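Local coordinates for taurine dioxygenase (Burkholderia xenovorans, PDB 5KEU), which probably acts as an iron(II)- and 2-oxoglutarate-dependent dioxygenase of the TfdA family, at residues B[18-23]-B[31-36]; B[156-161]-B[250-255]. All blocks are in the same frame, centred on the assembly; numbering follows the deposited sequence.

Contact 1. Residues B[18-23]-B[31-36]; sequences PSIQVK and AELHGV
Chi1 of Ile20 (-61°) sets CG2 trans to the backbone N and brings it to CB of Leu33, and the extended CG1 arm carries CD1 on to Val36, 3.9 Å from its CB. Val22 has CG1 anti to its own N (chi1 177°). CG1 meets CB of Ala31 and also touches Leu33 CD2, and CG2 sits 3.7 Å from that same CD2, the two side chains running side by side. Gln21 and His34 form a hydrogen-bonded antiparallel pair, as do Lys23 and Glu32, where Lys23 N reaches Glu32 O at 2.8 Å. The other face of the hairpin is polar. Here His34 NE2 donates to Glu32 OE1 at 2.7 Å, with the oxygen at the ring edge, in its plane; the donor meets the carboxylate from its anti side, well out of plane. This bond would fix the turn of the imidazole. Gln21 OE1 comes 3.8 Å from CD2 of His34, its amide plane turned 54° from the imidazole, and Lys23 NZ stays 4.3 Å from Glu32 OE1, beyond a salt bridge. Two waters reach Gly35 O, one from Ser19 OG and one from Ser19 O; OG also hydrogen-bonds to Gln49. Glu32 OE2 has a salt bridge to Arg63. The apolar face rests on helix 44-57 through Ile50 and Trp57, and strand 31-34 pairs with strand 59-62, so strand 21-24 forms the sheet's outer edge within the chain.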
loop_
_atom_site.group_PDB
_atom_site.type_symbol
_atom_site.label_atom_id
_atom_site.label_comp_id
_atom_site.label_asym_id
_atom_site.label_seq_id
_atom_site.Cartn_x
_atom_site.Cartn_y
_atom_site.Cartn_z
ATOM N N PRO B 18 -24.434 8.745 -18.786
ATOM C CA PRO B 18 -23.692 9.133 -17.581
ATOM C C PRO B 18 -22.585 10.133 -17.894
ATOM O O PRO B 18 -21.594 9.775 -18.524
ATOM C CB PRO B 18 -23.104 7.803 -17.081
ATOM C CG PRO B 18 -23.341 6.788 -18.209
ATOM C CD PRO B 18 -23.854 7.545 -19.405
ATOM N N SER B 19 -22.756 11.382 -17.460
ATOM C CA SER B 19 -21.807 12.420 -17.836
ATOM C C SER B 19 -20.467 12.255 -17.133
ATOM O O SER B 19 -19.450 12.741 -17.640
ATOM C CB SER B 19 -22.391 13.810 -17.546
ATOM O OG SER B 19 -22.579 14.039 -16.155
ATOM N N ILE B 20 -20.433 11.575 -15.995
ATOM C CA ILE B 20 -19.214 11.459 -15.207
ATOM C C ILE B 20 -18.642 10.060 -15.385
ATOM O O ILE B 20 -19.263 9.063 -15.001
ATOM C CB ILE B 20 -19.466 11.787 -13.731
ATOM C CG1 ILE B 20 -19.967 13.234 -13.620
ATOM C CG2 ILE B 20 -18.187 11.579 -12.942
ATOM C CD1 ILE B 20 -20.015 13.787 -12.196
ATOM N N GLN B 21 -17.458 9.995 -15.980
ATOM C CA GLN B 21 -16.752 8.734 -16.152
ATOM C C GLN B 21 -16.176 8.261 -14.818
ATOM O O GLN B 21 -15.513 9.034 -14.120
ATOM C CB GLN B 21 -15.649 8.933 -17.193
ATOM C CG GLN B 21 -14.620 7.835 -17.306
ATOM C CD GLN B 21 -13.433 8.265 -18.158
ATOM O OE1 GLN B 21 -12.287 8.148 -17.740
ATOM N NE2 GLN B 21 -13.711 8.782 -19.350
ATOM N N VAL B 22 -16.424 6.992 -14.467
ATOM C CA VAL B 22 -15.970 6.397 -13.207
ATOM C C VAL B 22 -14.948 5.310 -13.533
ATOM O O VAL B 22 -15.292 4.294 -14.150
ATOM C CB VAL B 22 -17.135 5.817 -12.388
ATOM C CG1 VAL B 22 -16.606 5.122 -11.099
ATOM C CG2 VAL B 22 -18.136 6.903 -12.028
ATOM N N LYS B 23 -13.689 5.516 -13.131
ATOM C CA LYS B 23 -12.611 4.557 -13.395
ATOM C C LYS B 23 -12.135 3.925 -12.093
ATOM O O LYS B 23 -11.299 4.516 -11.387
ATOM C CB LYS B 23 -11.435 5.232 -14.106
ATOM C CG LYS B 23 -11.725 5.749 -15.492
ATOM C CD LYS B 23 -10.466 6.370 -16.088
ATOM C CE LYS B 23 -9.260 5.463 -15.922
ATOM N NZ LYS B 23 -7.992 6.148 -16.307
ATOM N N ALA B 31 -11.900 5.127 -6.973
ATOM C CA ALA B 31 -12.240 5.365 -8.368
ATOM C C ALA B 31 -11.895 6.800 -8.739
ATOM O O ALA B 31 -12.127 7.738 -7.970
ATOM C CB ALA B 31 -13.729 5.079 -8.652
ATOM N N GLU B 32 -11.329 6.957 -9.928
ATOM C CA GLU B 32 -11.021 8.268 -10.467
ATOM C C GLU B 32 -12.199 8.722 -11.318
ATOM O O GLU B 32 -12.702 7.952 -12.146
ATOM C CB GLU B 32 -9.733 8.197 -11.289
ATOM C CG GLU B 32 -9.097 9.528 -11.570
ATOM C CD GLU B 32 -7.704 9.369 -12.153
ATOM O OE1 GLU B 32 -7.603 9.216 -13.389
ATOM O OE2 GLU B 32 -6.722 9.373 -11.368
ATOM N N LEU B 33 -12.666 9.950 -11.090
ATOM C CA LEU B 33 -13.786 10.502 -11.847
ATOM C C LEU B 33 -13.293 11.549 -12.844
ATOM O O LEU B 33 -12.378 12.327 -12.549
ATOM C CB LEU B 33 -14.843 11.127 -10.924
ATOM C CG LEU B 33 -15.348 10.290 -9.743
ATOM C CD1 LEU B 33 -16.536 10.960 -9.058
ATOM C CD2 LEU B 33 -15.688 8.868 -10.129
ATOM N N HIS B 34 -13.899 11.562 -14.026
ATOM C CA HIS B 34 -13.556 12.533 -15.050
ATOM C C HIS B 34 -14.842 13.026 -15.690
ATOM O O HIS B 34 -15.869 12.345 -15.653
ATOM C CB HIS B 34 -12.607 11.951 -16.113
ATOM C CG HIS B 34 -11.243 11.603 -15.586
ATOM N ND1 HIS B 34 -10.229 12.532 -15.467
ATOM C CD2 HIS B 34 -10.725 10.427 -15.152
ATOM C CE1 HIS B 34 -9.149 11.946 -14.980
ATOM N NE2 HIS B 34 -9.425 10.669 -14.778
ATOM N N GLY B 35 -14.787 14.233 -16.235
ATOM C CA GLY B 35 -15.924 14.824 -16.909
ATOM C C GLY B 35 -16.725 15.817 -16.095
ATOM O O GLY B 35 -17.876 16.098 -16.451
ATOM N N VAL B 36 -16.165 16.360 -15.023
ATOM C CA VAL B 36 -16.875 17.326 -14.197
ATOM C C VAL B 36 -15.902 18.434 -13.801
ATOM O O VAL B 36 -14.712 18.183 -13.594
ATOM C CB VAL B 36 -17.517 16.642 -12.969
ATOM C CG1 VAL B 36 -16.450 16.059 -12.034
ATOM C CG2 VAL B 36 -18.410 17.603 -12.236
HETATM O O HOH W 1 -20.590 16.113 -15.731
HETATM O O HOH W 2 -18.923 15.093 -19.079
#

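Contact 2. Residues B[156-161]-B[250-255]; sequences ALAYEK and PEFTVR. With FMT (formic acid), chain F.
The phenyl ring of Phe252 points at helix 155-161 and meets three of its residues, Leu157, Ala158 and Lys161. Each comes to a different part of the ring. Leu157 crosses it obliquely at the CD1 corner, where its CD2 methyl stands 3.5 Å from Phe252 CD1. CG of Leu157 is anti to the backbone N (chi1 180°), which sets CG and CD2 against Phe252 CD1. Ala158 takes the CD2-CE2 side. Its CA is 3.9 Å from Phe252 CE2, its CB is 4.1 Å from CD2, and its backbone N lies over one ring face. Lys161 closes the far end, with CB and CG both 3.7 Å from Phe252 CZ. Its chain then bends at chi2 (-72°) and takes the ammonium away from the ring, toward a long, weak ion pair with Asp281 of the second subunit. The ring thus touches only the aliphatic base of this lysine. No hydrogen bond crosses between the segments; the contact is van der Waals packing round one aromatic group. Away from this packing, on the far side of the 250-255 segment, Thr253 OG1 lies 3.0 Å from O1 of a formic acid, probably from the crystallisation liquor. The 3-10 turn 250-252 leads from helix 233-247 into strand 253-256, the outer strand of its sheet within this chain. His246, near the end of that helix, meets the Phe252 ring edge-to-face and also hydrogen-bonds to Ala158 O. Backbone bonds from Phe252 to Asn154 and from Val254 to Trp152 join the strand to strand 150-154, which leads into helix 155-161.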
loop_
_atom_site.group_PDB
_atom_site.type_symbol
_atom_site.label_atom_id
_atom_site.label_comp_id
_atom_site.label_asym_id
_atom_site.label_seq_id
_atom_site.Cartn_x
_atom_site.Cartn_y
_atom_site.Cartn_z
ATOM N N ALA B 156 -15.981 -1.842 5.058
ATOM C CA ALA B 156 -17.140 -2.687 4.784
ATOM C C ALA B 156 -16.687 -4.054 4.295
ATOM O O ALA B 156 -17.143 -5.093 4.789
ATOM C CB ALA B 156 -18.053 -2.017 3.751
ATOM N N LEU B 157 -15.758 -4.065 3.331
ATOM C CA LEU B 157 -15.160 -5.313 2.874
ATOM C C LEU B 157 -14.451 -6.041 4.011
ATOM O O LEU B 157 -14.550 -7.272 4.134
ATOM C CB LEU B 157 -14.172 -5.014 1.738
ATOM C CG LEU B 157 -13.448 -6.204 1.141
ATOM C CD1 LEU B 157 -14.466 -7.149 0.509
ATOM C CD2 LEU B 157 -12.444 -5.690 0.127
ATOM N N ALA B 158 -13.704 -5.302 4.842
ATOM C CA ALA B 158 -13.030 -5.939 5.963
ATOM C C ALA B 158 -14.018 -6.716 6.829
ATOM O O ALA B 158 -13.729 -7.842 7.245
ATOM C CB ALA B 158 -12.273 -4.899 6.798
ATOM N N TYR B 159 -15.185 -6.123 7.121
ATOM C CA TYR B 159 -16.194 -6.842 7.896
ATOM C C TYR B 159 -16.634 -8.097 7.161
ATOM O O TYR B 159 -16.702 -9.188 7.742
ATOM C CB TYR B 159 -17.407 -5.937 8.166
ATOM C CG TYR B 159 -18.553 -6.669 8.853
ATOM C CD1 TYR B 159 -19.576 -7.266 8.106
ATOM C CD2 TYR B 159 -18.608 -6.768 10.247
ATOM C CE1 TYR B 159 -20.619 -7.957 8.737
ATOM C CE2 TYR B 159 -19.648 -7.451 10.887
ATOM C CZ TYR B 159 -20.655 -8.025 10.125
ATOM O OH TYR B 159 -21.687 -8.697 10.750
ATOM N N GLU B 160 -16.971 -7.956 5.879
ATOM C CA GLU B 160 -17.505 -9.090 5.138
ATOM C C GLU B 160 -16.494 -10.220 5.060
ATOM O O GLU B 160 -16.885 -11.393 4.995
ATOM C CB GLU B 160 -17.932 -8.651 3.738
ATOM C CG GLU B 160 -19.127 -7.688 3.737
ATOM C CD GLU B 160 -20.407 -8.346 4.256
ATOM O OE1 GLU B 160 -20.575 -9.573 4.043
ATOM O OE2 GLU B 160 -21.240 -7.642 4.876
ATOM N N LYS B 161 -15.200 -9.891 5.092
ATOM C CA LYS B 161 -14.147 -10.899 4.968
ATOM C C LYS B 161 -13.762 -11.556 6.287
ATOM O O LYS B 161 -13.023 -12.550 6.268
ATOM C CB LYS B 161 -12.902 -10.296 4.328
ATOM C CG LYS B 161 -13.092 -9.913 2.866
ATOM C CD LYS B 161 -13.168 -11.131 1.955
ATOM C CE LYS B 161 -12.994 -10.711 0.508
ATOM N NZ LYS B 161 -12.788 -11.887 -0.383
ATOM N N PRO B 250 -3.568 -5.784 2.304
ATOM C CA PRO B 250 -3.321 -4.982 1.091
ATOM C C PRO B 250 -4.454 -5.051 0.089
ATOM O O PRO B 250 -4.746 -4.056 -0.586
ATOM C CB PRO B 250 -2.044 -5.607 0.503
ATOM C CG PRO B 250 -1.519 -6.543 1.505
ATOM C CD PRO B 250 -2.566 -6.833 2.532
ATOM N N GLU B 251 -5.102 -6.213 -0.030
ATOM C CA GLU B 251 -6.189 -6.349 -0.998
ATOM C C GLU B 251 -7.432 -5.551 -0.616
ATOM O O GLU B 251 -8.340 -5.435 -1.442
ATOM C CB GLU B 251 -6.531 -7.845 -1.202
ATOM C CG GLU B 251 -6.998 -8.591 0.068
ATOM C CD GLU B 251 -5.857 -9.253 0.844
ATOM O OE1 GLU B 251 -6.143 -10.196 1.615
ATOM O OE2 GLU B 251 -4.674 -8.850 0.685
ATOM N N PHE B 252 -7.493 -4.966 0.587
ATOM C CA PHE B 252 -8.596 -4.078 0.947
ATOM C C PHE B 252 -8.272 -2.607 0.685
ATOM O O PHE B 252 -9.105 -1.748 0.986
ATOM C CB PHE B 252 -8.984 -4.213 2.438
ATOM C CG PHE B 252 -9.309 -5.621 2.897
ATOM C CD1 PHE B 252 -9.660 -6.615 1.997
ATOM C CD2 PHE B 252 -9.294 -5.928 4.253
ATOM C CE1 PHE B 252 -9.954 -7.918 2.440
ATOM C CE2 PHE B 252 -9.595 -7.218 4.706
ATOM C CZ PHE B 252 -9.932 -8.216 3.789
ATOM N N THR B 253 -7.106 -2.298 0.120
ATOM C CA THR B 253 -6.595 -0.934 0.096
ATOM C C THR B 253 -6.443 -0.380 -1.315
ATOM O O THR B 253 -6.383 -1.108 -2.308
ATOM C CB THR B 253 -5.221 -0.836 0.793
ATOM O OG1 THR B 253 -4.221 -1.508 -0.000
ATOM C CG2 THR B 253 -5.291 -1.464 2.175
ATOM N N VAL B 254 -6.355 0.948 -1.376
ATOM C CA VAL B 254 -5.968 1.658 -2.588
ATOM C C VAL B 254 -4.969 2.733 -2.181
ATOM O O VAL B 254 -5.053 3.300 -1.084
ATOM C CB VAL B 254 -7.183 2.278 -3.320
ATOM C CG1 VAL B 254 -7.802 3.416 -2.493
ATOM C CG2 VAL B 254 -6.775 2.795 -4.706
ATOM N N ARG B 255 -4.009 3.001 -3.063
ATOM C CA ARG B 255 -2.985 4.012 -2.831
ATOM C C ARG B 255 -3.099 5.108 -3.885
ATOM O O ARG B 255 -3.373 4.826 -5.055
ATOM C CB ARG B 255 -1.586 3.354 -2.866
ATOM C CG ARG B 255 -0.419 4.326 -2.668
ATOM C CD ARG B 255 0.859 3.538 -2.435
ATOM N NE ARG B 255 2.049 4.382 -2.358
ATOM C CZ ARG B 255 3.240 3.947 -1.968
ATOM N NH1 ARG B 255 3.384 2.683 -1.587
ATOM N NH2 ARG B 255 4.281 4.779 -1.949
HETATM C C FMT F . -1.012 -2.311 0.699
HETATM O O1 FMT F . -1.592 -1.532 1.460
HETATM O O2 FMT F . 0.146 -2.719 0.852
#

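How the contacts relate
Contact 1 closes before contact 2 opens, so the two follow in series along the chain. Their centres are about 23 Å apart and their nearest atoms about 6 Å apart, without touching. They belong to different sheets. Contact 1 is a local hairpin at one margin of the large mixed sheet. Contact 2 joins parts far apart in sequence, beside the four-stranded antiparallel sheet that also holds the magnesium ligand His273. The loop of the hairpin bridges the gap: His28 touches Leu157, and Leu25 and Ile29 touch Val254. The hairpin loop is thereby packed against both the edge strand 253-256 and helix 155-161. Neither contact contains a metal ligand.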